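Local coordinates for N-(5'-phosphoribosyl)anthranilate isomerase (Pyrococcus furiosus, PDB 4AAJ), which catalyses the isomerisation of N-(5-phospho-beta-D-ribosyl)anthranilate to 1-(2-carboxyphenylamino)-1-deoxy-D-ribulose 5-phosphate, the third of five steps from chorismate to tryptophan, at residues Arg137-Ile142 with Ala171-Val176; Phe122-Ile127 with Arg165-Val170; Glu83-Ile88 with Asp108-Glu113. All coordinates share one frame; numbering follows the deposited sequence.

Interaction 1: residues Arg137-Ile142 with Ala171-Val176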
loop_
_atom_site.group_PDB
_atom_site.type_symbol
_atom_site.label_atom_id
_atom_site.label_comp_id
_atom_site.label_asym_id
_atom_site.label_seq_id
_atom_site.Cartn_x
_atom_site.Cartn_y
_atom_site.Cartn_z
ATOM N N ARG A 137 -6.143 -4.365 -19.821
ATOM C CA ARG A 137 -6.735 -3.034 -19.679
ATOM C C ARG A 137 -6.123 -2.251 -18.502
ATOM O O ARG A 137 -5.788 -1.073 -18.636
ATOM C CB ARG A 137 -8.241 -3.132 -19.471
ATOM C CG ARG A 137 -8.930 -1.779 -19.429
ATOM C CD ARG A 137 -10.072 -1.768 -18.430
ATOM N NE ARG A 137 -10.134 -0.490 -17.723
ATOM C CZ ARG A 137 -11.128 -0.101 -16.925
ATOM N NH1 ARG A 137 -12.178 -0.885 -16.715
ATOM N NH2 ARG A 137 -11.069 1.090 -16.334
ATOM N N LEU A 138 -6.007 -2.905 -17.351
ATOM C CA LEU A 138 -5.385 -2.265 -16.190
ATOM C C LEU A 138 -3.915 -1.949 -16.466
ATOM O O LEU A 138 -3.411 -0.919 -16.015
ATOM C CB LEU A 138 -5.526 -3.136 -14.940
ATOM C CG LEU A 138 -5.225 -2.508 -13.574
ATOM C CD1 LEU A 138 -6.294 -1.501 -13.166
ATOM C CD2 LEU A 138 -5.130 -3.622 -12.546
ATOM N N LEU A 139 -3.243 -2.824 -17.214
ATOM C CA LEU A 139 -1.837 -2.618 -17.593
ATOM C C LEU A 139 -1.591 -1.366 -18.440
ATOM O O LEU A 139 -0.586 -0.680 -18.248
ATOM C CB LEU A 139 -1.248 -3.863 -18.266
ATOM C CG LEU A 139 -0.886 -5.042 -17.353
ATOM C CD1 LEU A 139 -0.732 -6.318 -18.171
ATOM C CD2 LEU A 139 0.375 -4.782 -16.532
ATOM N N SER A 140 -2.499 -1.061 -19.365
ATOM C CA SER A 140 -2.390 0.186 -20.135
ATOM C C SER A 140 -2.727 1.393 -19.262
ATOM O O SER A 140 -2.179 2.477 -19.454
ATOM C CB SER A 140 -3.272 0.159 -21.388
ATOM O OG SER A 140 -4.615 -0.141 -21.063
ATOM N N GLU A 141 -3.627 1.187 -18.303
ATOM C CA GLU A 141 -3.985 2.198 -17.305
ATOM C C GLU A 141 -2.778 2.508 -16.407
ATOM O O GLU A 141 -2.541 3.667 -16.057
ATOM C CB GLU A 141 -5.166 1.682 -16.481
ATOM C CG GLU A 141 -5.876 2.694 -15.596
ATOM C CD GLU A 141 -6.995 2.048 -14.788
ATOM O OE1 GLU A 141 -7.727 1.194 -15.345
ATOM O OE2 GLU A 141 -7.140 2.386 -13.590
ATOM N N ILE A 142 -2.021 1.463 -16.069
ATOM C CA ILE A 142 -0.792 1.549 -15.270
ATOM C C ILE A 142 0.352 2.257 -16.024
ATOM O O ILE A 142 0.993 3.157 -15.478
ATOM C CB ILE A 142 -0.372 0.143 -14.766
ATOM C CG1 ILE A 142 -1.336 -0.335 -13.664
ATOM C CG2 ILE A 142 1.069 0.114 -14.272
ATOM C CD1 ILE A 142 -1.286 -1.824 -13.385
ATOM N N ALA A 171 0.354 -9.215 -12.129
ATOM C CA ALA A 171 1.558 -9.509 -11.339
ATOM C C ALA A 171 2.654 -10.197 -12.170
ATOM O O ALA A 171 3.844 -10.012 -11.915
ATOM C CB ALA A 171 1.208 -10.329 -10.109
ATOM N N ARG A 172 2.232 -10.977 -13.164
ATOM C CA ARG A 172 3.160 -11.633 -14.090
ATOM C C ARG A 172 3.892 -10.647 -14.998
ATOM O O ARG A 172 5.056 -10.866 -15.350
ATOM C CB ARG A 172 2.440 -12.698 -14.919
ATOM C CG ARG A 172 2.224 -14.009 -14.176
ATOM C CD ARG A 172 1.616 -15.059 -15.093
ATOM N NE ARG A 172 2.573 -15.525 -16.098
ATOM C CZ ARG A 172 2.238 -16.057 -17.270
ATOM N NH1 ARG A 172 0.960 -16.195 -17.607
ATOM N NH2 ARG A 172 3.186 -16.448 -18.114
ATOM N N LYS A 173 3.218 -9.558 -15.356
ATOM C CA LYS A 173 3.782 -8.546 -16.246
ATOM C C LYS A 173 4.615 -7.493 -15.514
ATOM O O LYS A 173 5.629 -7.032 -16.038
ATOM C CB LYS A 173 2.678 -7.864 -17.062
ATOM C CG LYS A 173 2.105 -8.705 -18.197
ATOM C CD LYS A 173 2.737 -8.345 -19.534
ATOM C CE LYS A 173 2.147 -9.173 -20.667
ATOM N NZ LYS A 173 2.873 -8.951 -21.952
ATOM N N ILE A 174 4.180 -7.098 -14.315
ATOM C CA ILE A 174 4.825 -5.993 -13.590
ATOM C C ILE A 174 4.912 -6.284 -12.082
ATOM O O ILE A 174 4.099 -7.043 -11.564
ATOM C CB ILE A 174 4.096 -4.647 -13.827
ATOM C CG1 ILE A 174 2.643 -4.732 -13.370
ATOM C CG2 ILE A 174 4.155 -4.238 -15.296
ATOM C CD1 ILE A 174 1.996 -3.392 -13.142
ATOM N N PRO A 175 5.898 -5.686 -11.374
ATOM C CA PRO A 175 5.906 -5.868 -9.921
ATOM C C PRO A 175 4.662 -5.225 -9.330
ATOM O O PRO A 175 4.353 -4.099 -9.670
ATOM C CB PRO A 175 7.139 -5.072 -9.465
ATOM C CG PRO A 175 7.975 -4.912 -10.695
ATOM C CD PRO A 175 6.977 -4.778 -11.807
ATOM N N VAL A 176 3.941 -5.963 -8.497
ATOM C CA VAL A 176 2.779 -5.409 -7.787
ATOM C C VAL A 176 2.762 -5.803 -6.320
ATOM O O VAL A 176 3.270 -6.859 -5.936
ATOM C CB VAL A 176 1.413 -5.822 -8.405
ATOM C CG1 VAL A 176 1.315 -5.439 -9.874
ATOM C CG2 VAL A 176 1.149 -7.301 -8.220
#

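Interaction 2: residues Phe122-Ile127 with Arg165-Val170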
loop_
_atom_site.group_PDB
_atom_site.type_symbol
_atom_site.label_atom_id
_atom_site.label_comp_id
_atom_site.label_asym_id
_atom_site.label_seq_id
_atom_site.Cartn_x
_atom_site.Cartn_y
_atom_site.Cartn_z
ATOM N N PHE A 122 -4.419 0.805 -7.731
ATOM C CA PHE A 122 -5.352 0.555 -8.821
ATOM C C PHE A 122 -6.372 -0.482 -8.356
ATOM O O PHE A 122 -6.018 -1.512 -7.770
ATOM C CB PHE A 122 -4.609 0.074 -10.079
ATOM C CG PHE A 122 -3.693 1.105 -10.690
ATOM C CD1 PHE A 122 -2.370 1.233 -10.254
ATOM C CD2 PHE A 122 -4.134 1.936 -11.720
ATOM C CE1 PHE A 122 -1.517 2.170 -10.825
ATOM C CE2 PHE A 122 -3.285 2.874 -12.294
ATOM C CZ PHE A 122 -1.971 2.995 -11.842
ATOM N N ARG A 123 -7.648 -0.203 -8.610
ATOM C CA ARG A 123 -8.704 -1.143 -8.275
ATOM C C ARG A 123 -8.748 -2.284 -9.295
ATOM O O ARG A 123 -8.702 -2.056 -10.507
ATOM C CB ARG A 123 -10.067 -0.429 -8.176
ATOM C CG ARG A 123 -11.271 -1.357 -8.040
ATOM C CD ARG A 123 -11.292 -2.092 -6.702
ATOM N NE ARG A 123 -12.141 -1.435 -5.708
ATOM C CZ ARG A 123 -12.059 -1.639 -4.394
ATOM N NH1 ARG A 123 -11.152 -2.475 -3.897
ATOM N NH2 ARG A 123 -12.880 -0.996 -3.574
ATOM N N VAL A 124 -8.799 -3.513 -8.793
ATOM C CA VAL A 124 -9.112 -4.661 -9.638
ATOM C C VAL A 124 -10.582 -5.032 -9.409
ATOM O O VAL A 124 -11.122 -4.796 -8.319
ATOM C CB VAL A 124 -8.182 -5.879 -9.384
ATOM C CG1 VAL A 124 -6.731 -5.535 -9.710
ATOM C CG2 VAL A 124 -8.305 -6.399 -7.959
ATOM N N PRO A 125 -11.240 -5.591 -10.439
ATOM C CA PRO A 125 -12.642 -6.024 -10.331
ATOM C C PRO A 125 -12.890 -7.050 -9.209
ATOM O O PRO A 125 -12.042 -7.900 -8.943
ATOM C CB PRO A 125 -12.912 -6.671 -11.696
ATOM C CG PRO A 125 -11.946 -6.024 -12.632
ATOM C CD PRO A 125 -10.716 -5.739 -11.813
ATOM N N THR A 126 -14.047 -6.960 -8.556
ATOM C CA THR A 126 -14.486 -7.997 -7.613
ATOM C C THR A 126 -14.756 -9.295 -8.380
ATOM O O THR A 126 -14.362 -10.381 -7.947
ATOM C CB THR A 126 -15.748 -7.559 -6.839
ATOM O OG1 THR A 126 -15.524 -6.270 -6.252
ATOM C CG2 THR A 126 -16.088 -8.557 -5.738
ATOM N N ILE A 127 -15.425 -9.164 -9.524
ATOM C CA ILE A 127 -15.602 -10.277 -10.458
ATOM C C ILE A 127 -15.217 -9.852 -11.880
ATOM O O ILE A 127 -15.353 -8.683 -12.249
ATOM C CB ILE A 127 -17.037 -10.864 -10.420
ATOM C CG1 ILE A 127 -18.095 -9.761 -10.579
ATOM C CG2 ILE A 127 -17.264 -11.669 -9.146
ATOM C CD1 ILE A 127 -18.552 -9.560 -12.009
ATOM N N ARG A 165 -7.799 -13.694 -10.410
ATOM C CA ARG A 165 -7.290 -13.991 -11.742
ATOM C C ARG A 165 -6.694 -12.776 -12.450
ATOM O O ARG A 165 -5.643 -12.889 -13.082
ATOM C CB ARG A 165 -8.378 -14.640 -12.608
ATOM C CG ARG A 165 -8.616 -16.117 -12.308
ATOM C CD ARG A 165 -7.393 -16.957 -12.648
ATOM N NE ARG A 165 -7.057 -16.891 -14.071
ATOM C CZ ARG A 165 -5.829 -17.039 -14.569
ATOM N NH1 ARG A 165 -4.795 -17.253 -13.764
ATOM N NH2 ARG A 165 -5.636 -16.963 -15.881
ATOM N N VAL A 166 -7.360 -11.625 -12.353
ATOM C CA VAL A 166 -6.836 -10.398 -12.957
ATOM C C VAL A 166 -5.495 -10.083 -12.296
ATOM O O VAL A 166 -4.493 -9.841 -12.987
ATOM C CB VAL A 166 -7.799 -9.202 -12.816
ATOM C CG1 VAL A 166 -7.204 -7.949 -13.454
ATOM C CG2 VAL A 166 -9.152 -9.510 -13.452
ATOM N N SER A 167 -5.482 -10.127 -10.959
ATOM C CA SER A 167 -4.273 -9.837 -10.175
ATOM C C SER A 167 -3.083 -10.718 -10.573
ATOM O O SER A 167 -1.981 -10.210 -10.776
ATOM C CB SER A 167 -4.559 -9.914 -8.671
ATOM O OG SER A 167 -5.371 -8.818 -8.278
ATOM N N SER A 168 -3.329 -12.022 -10.698
ATOM C CA SER A 168 -2.341 -13.005 -11.168
ATOM C C SER A 168 -1.612 -12.586 -12.438
ATOM O O SER A 168 -0.389 -12.715 -12.531
ATOM C CB SER A 168 -3.016 -14.362 -11.413
ATOM O OG SER A 168 -3.081 -15.126 -10.220
ATOM N N LEU A 169 -2.376 -12.085 -13.404
ATOM C CA LEU A 169 -1.862 -11.756 -14.731
ATOM C C LEU A 169 -1.189 -10.388 -14.809
ATOM O O LEU A 169 -0.249 -10.193 -15.589
ATOM C CB LEU A 169 -2.987 -11.851 -15.756
ATOM C CG LEU A 169 -3.650 -13.230 -15.878
ATOM C CD1 LEU A 169 -4.980 -13.096 -16.593
ATOM C CD2 LEU A 169 -2.745 -14.243 -16.575
ATOM N N VAL A 170 -1.663 -9.441 -14.000
ATOM C CA VAL A 170 -0.969 -8.160 -13.875
ATOM C C VAL A 170 0.373 -8.406 -13.182
ATOM O O VAL A 170 1.399 -7.892 -13.625
ATOM C CB VAL A 170 -1.797 -7.090 -13.115
ATOM C CG1 VAL A 170 -1.050 -5.762 -13.074
ATOM C CG2 VAL A 170 -3.157 -6.883 -13.765
#

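Interaction 3: residues Glu83-Ile88 with Asp108-Glu113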
loop_
_atom_site.group_PDB
_atom_site.type_symbol
_atom_site.label_atom_id
_atom_site.label_comp_id
_atom_site.label_asym_id
_atom_site.label_seq_id
_atom_site.Cartn_x
_atom_site.Cartn_y
_atom_site.Cartn_z
ATOM N N GLU A 83 -2.113 19.817 -2.718
ATOM C CA GLU A 83 -2.367 19.258 -1.391
ATOM C C GLU A 83 -1.374 18.138 -1.065
ATOM O O GLU A 83 -0.974 18.020 0.073
ATOM C CB GLU A 83 -3.825 18.825 -1.145
ATOM C CG GLU A 83 -4.428 17.892 -2.176
ATOM C CD GLU A 83 -5.906 17.593 -1.917
ATOM O OE1 GLU A 83 -6.406 17.890 -0.805
ATOM O OE2 GLU A 83 -6.569 17.055 -2.829
ATOM N N TRP A 84 -0.993 17.345 -2.060
ATOM C CA TRP A 84 0.105 16.373 -1.898
ATOM C C TRP A 84 1.405 17.021 -1.500
ATOM O O TRP A 84 2.038 16.604 -0.525
ATOM C CB TRP A 84 0.280 15.537 -3.158
ATOM C CG TRP A 84 -0.570 14.302 -3.131
ATOM C CD1 TRP A 84 -1.690 14.015 -3.909
ATOM C CD2 TRP A 84 -0.399 13.147 -2.253
ATOM N NE1 TRP A 84 -2.208 12.785 -3.587
ATOM C CE2 TRP A 84 -1.472 12.208 -2.593
ATOM C CE3 TRP A 84 0.526 12.794 -1.260
ATOM C CZ2 TRP A 84 -1.606 10.981 -1.956
ATOM C CZ3 TRP A 84 0.375 11.552 -0.631
ATOM C CH2 TRP A 84 -0.663 10.673 -0.964
ATOM N N ALA A 85 1.799 18.058 -2.237
ATOM C CA ALA A 85 3.035 18.802 -1.959
ATOM C C ALA A 85 3.048 19.283 -0.518
ATOM O O ALA A 85 4.000 19.058 0.222
ATOM C CB ALA A 85 3.177 19.975 -2.918
ATOM N N MET A 86 1.961 19.923 -0.104
ATOM C CA MET A 86 1.874 20.434 1.248
ATOM C C MET A 86 1.896 19.338 2.305
ATOM O O MET A 86 2.504 19.510 3.348
ATOM C CB MET A 86 0.658 21.360 1.403
ATOM C CG MET A 86 0.762 22.652 0.590
ATOM S SD MET A 86 2.399 23.425 0.550
ATOM C CE MET A 86 2.602 23.984 2.245
ATOM N N ALA A 87 1.252 18.199 2.033
ATOM C CA ALA A 87 1.278 17.092 2.976
ATOM C C ALA A 87 2.692 16.525 3.148
ATOM O O ALA A 87 3.100 16.187 4.252
ATOM C CB ALA A 87 0.312 15.987 2.549
ATOM N N ILE A 88 3.409 16.418 2.039
ATOM C CA ILE A 88 4.781 15.903 2.042
ATOM C C ILE A 88 5.680 16.842 2.861
ATOM O O ILE A 88 6.405 16.381 3.753
ATOM C CB ILE A 88 5.306 15.711 0.598
ATOM C CG1 ILE A 88 4.529 14.595 -0.110
ATOM C CG2 ILE A 88 6.801 15.376 0.586
ATOM C CD1 ILE A 88 4.717 14.580 -1.615
ATOM N N ASP A 108 4.266 12.652 -11.576
ATOM C CA ASP A 108 5.595 12.887 -12.118
ATOM C C ASP A 108 6.268 14.102 -11.484
ATOM O O ASP A 108 7.459 14.050 -11.155
ATOM C CB ASP A 108 5.554 13.023 -13.641
ATOM C CG ASP A 108 6.909 12.777 -14.280
ATOM O OD1 ASP A 108 7.628 11.848 -13.838
ATOM O OD2 ASP A 108 7.258 13.517 -15.221
ATOM N N THR A 109 5.515 15.183 -11.309
ATOM C CA THR A 109 6.051 16.408 -10.706
ATOM C C THR A 109 6.380 16.249 -9.214
ATOM O O THR A 109 7.371 16.802 -8.735
ATOM C CB THR A 109 5.122 17.620 -10.947
ATOM O OG1 THR A 109 4.823 17.715 -12.345
ATOM C CG2 THR A 109 5.788 18.915 -10.489
ATOM N N LEU A 110 5.563 15.488 -8.479
ATOM C CA LEU A 110 5.883 15.169 -7.090
ATOM C C LEU A 110 7.208 14.408 -6.966
ATOM O O LEU A 110 7.998 14.694 -6.071
ATOM C CB LEU A 110 4.754 14.384 -6.404
ATOM C CG LEU A 110 3.406 15.086 -6.238
ATOM C CD1 LEU A 110 2.381 14.073 -5.750
ATOM C CD2 LEU A 110 3.491 16.271 -5.293
ATOM N N LYS A 111 7.446 13.462 -7.870
ATOM C CA LYS A 111 8.717 12.721 -7.890
ATOM C C LYS A 111 9.917 13.634 -8.108
ATOM O O LYS A 111 10.906 13.532 -7.394
ATOM C CB LYS A 111 8.702 11.627 -8.956
ATOM C CG LYS A 111 7.860 10.418 -8.589
ATOM C CD LYS A 111 7.749 9.400 -9.723
ATOM C CE LYS A 111 9.100 8.881 -10.203
ATOM N NZ LYS A 111 9.896 8.169 -9.162
ATOM N N LYS A 112 9.812 14.537 -9.079
ATOM C CA LYS A 112 10.930 15.416 -9.437
ATOM C C LYS A 112 11.213 16.431 -8.343
ATOM O O LYS A 112 12.349 16.542 -7.877
ATOM C CB LYS A 112 10.685 16.122 -10.776
ATOM C CG LYS A 112 10.429 15.190 -11.954
ATOM C CD LYS A 112 11.519 14.136 -12.113
ATOM C CE LYS A 112 11.096 13.035 -13.079
ATOM N NZ LYS A 112 10.713 13.562 -14.420
ATOM N N GLU A 113 10.174 17.151 -7.922
ATOM C CA GLU A 113 10.317 18.214 -6.930
ATOM C C GLU A 113 10.720 17.694 -5.557
ATOM O O GLU A 113 11.517 18.324 -4.864
ATOM C CB GLU A 113 9.025 19.040 -6.841
ATOM C CG GLU A 113 9.061 20.179 -5.832
ATOM C CD GLU A 113 7.885 21.135 -5.957
ATOM O OE1 GLU A 113 7.002 20.908 -6.811
ATOM O OE2 GLU A 113 7.842 22.119 -5.191
#

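Interaction 1: residues Arg137-Ile142 with Ala171-Val176
Leu139 and Ile142 meet Lys173 and Ile174 without any ring or other flat side-chain group between them: both surfaces are aliphatic. The flat groups of 137-142 lie away from the contact, where the Arg137 guanidinium and the Glu141 carboxylate form a salt bridge one turn apart (NH2 to OE1, 3.5 Å). The Arg137 carbonyl accepts two bonds from the same face of its plane, one from Glu141 N and one from Ser140 OG, the latter tilted 31° from that plane.

Leu139 uses both methyls. It crosses Lys173 at about a right angle, CD1 lying 3.7 Å from Lys173 CG, while CD2 sits beside Lys173 CB and, 3.9 Å away, Ile174 CG1. Leu139 and Ile174 slide past each other in opposite directions, and the far end of Ile174 meets Ile142. There the two isoleucines meet tip to tip, CD1 of Ile142 being 3.6 Å from CD1 of Ile174, with Ile142 CG2 close by. Ile174 holds CG1 between its backbone N and carbonyl carbon (chi1 59°), which carries CD1 to Ile142 and leaves CG2 beside Leu139. Lys173 lends only CB and CG; a bend at chi2 (-98°) leads the rest of the chain away.

Val170 touches Leu139 and Ile142, and Val150 of strand 149-153 touches both isoleucines, continuing the apolar surface toward the sheet. This is the outer layer of a TIM barrel: helix 131-144 packs beside the end of helix 165-173 and the turn leading into strand 176-179.

Interaction 2: residues Phe122-Ile127 with Arg165-Val170
Val124 faces helix 165-170 with both its methyls, and they straddle the hydroxyl of Ser167: CG1 and CG2 each lie 3.8 Å from Ser167 OG. These are van der Waals contacts between methyl groups and an oxygen. The torsion of Val124 (chi1 -62°) sets this fork, with CG1 anti to the carbonyl carbon and CG2 between it and the backbone N. Ser167, for its part, holds OG beside its own backbone N, which leaves the hydroxyl pointing across the gap.

Val166 CG1 sits 4.5 Å from Val124 CG1 and is about as far from Pro125 CD, the ring carbon next to the proline nitrogen, to which Val166 CG2 comes at 4.4 Å. Both approaches are looser than the contact with Ser167. In the TIM barrel this is where strand 117-123 has just run out at its C-terminal end, and the chain leaving it crosses the first turn of the helix that follows the next strand, 149-153. Backbone hydrogen bonds tie Val124 to Asp153 and Thr126 to Asp163, so the departing chain is fastened to the neighbouring strand and its loop as well. The Asp163 carboxylate also accepts weak bonds from the backbone N atoms of Arg165 and Val166 at the helix start. Leu152 touches Val124 and Ser167 alike, while Leu138 of helix 131-144 packs against Val124.

Interaction 3: residues Glu83-Ile88 with Asp108-Glu113
This is a buried, wholly apolar contact between two neighbouring helices on the outside of the TIM barrel, carried on one side by a single residue, Leu110, and on the other by Trp84, Ala85 and Ile88. The two segments run in roughly the same direction, their axes 10.8 Å apart at the closest and inclined by 32°. The backbones come nearest at Ala85 and Leu110, whose CA atoms are 6.9 Å apart; the small side chain of Ala85 is consistent with this close approach.

Leu110 reaches across with its two methyls spread over the surface of the other helix. CD1 lies 3.6 Å from Trp84 CB, with Trp84 CG a little farther off, so the leucine meets the root of the tryptophan and the two side chains cross at about a right angle. CD2 is shared more widely: it is 3.9 Å from the backbone atom Ala85 N, touches Trp84 CB as well, and stands 4.2 Å from Ile88 CD1. The methyl of Ala85 itself is looser, its CB 4.4 Å from Leu110 CD2. With CG anti to the carbonyl carbon (chi1 -64°), Leu110 points its two methyls at these three residues.

Although the CB of Trp84 faces Leu110, its indole turns off over strands 72-76 and 95-98, and NE1 donates to the carbonyl O of Met78 in the loop before helix 81-91, which satisfies this N-H in a buried place.

Beneath the pair of helices lies strand 95-98, whose Ile96 touches Trp84, Ile88 and Leu110 together. Trp84 also packs on Val98 of that strand and on Leu74 and Ser76 of strand 72-76, while Phe81, at the start of helix 81-91, also touches Leu110.

All three contacts belong to the outer wall and strand-end loops of one eight-stranded parallel barrel. Interaction 3 comes first along the chain, joining helices 81-91 and 104-114, and is complete before the other two begin. Interactions 1 and 2 alternate along the chain, share helix 165-173, and have centres about 9 Å apart; Leu138 packs against the Arg123 carbonyl and Ile142 on Phe122, making one continuous patch around strands 117-123 and 149-153. Interaction 3 lies apart, its centre about 24 Å from that of interaction 1 and 28 Å from that of interaction 2. Together they join successive strand-helix units of this monomeric protein at two separate places round the barrel.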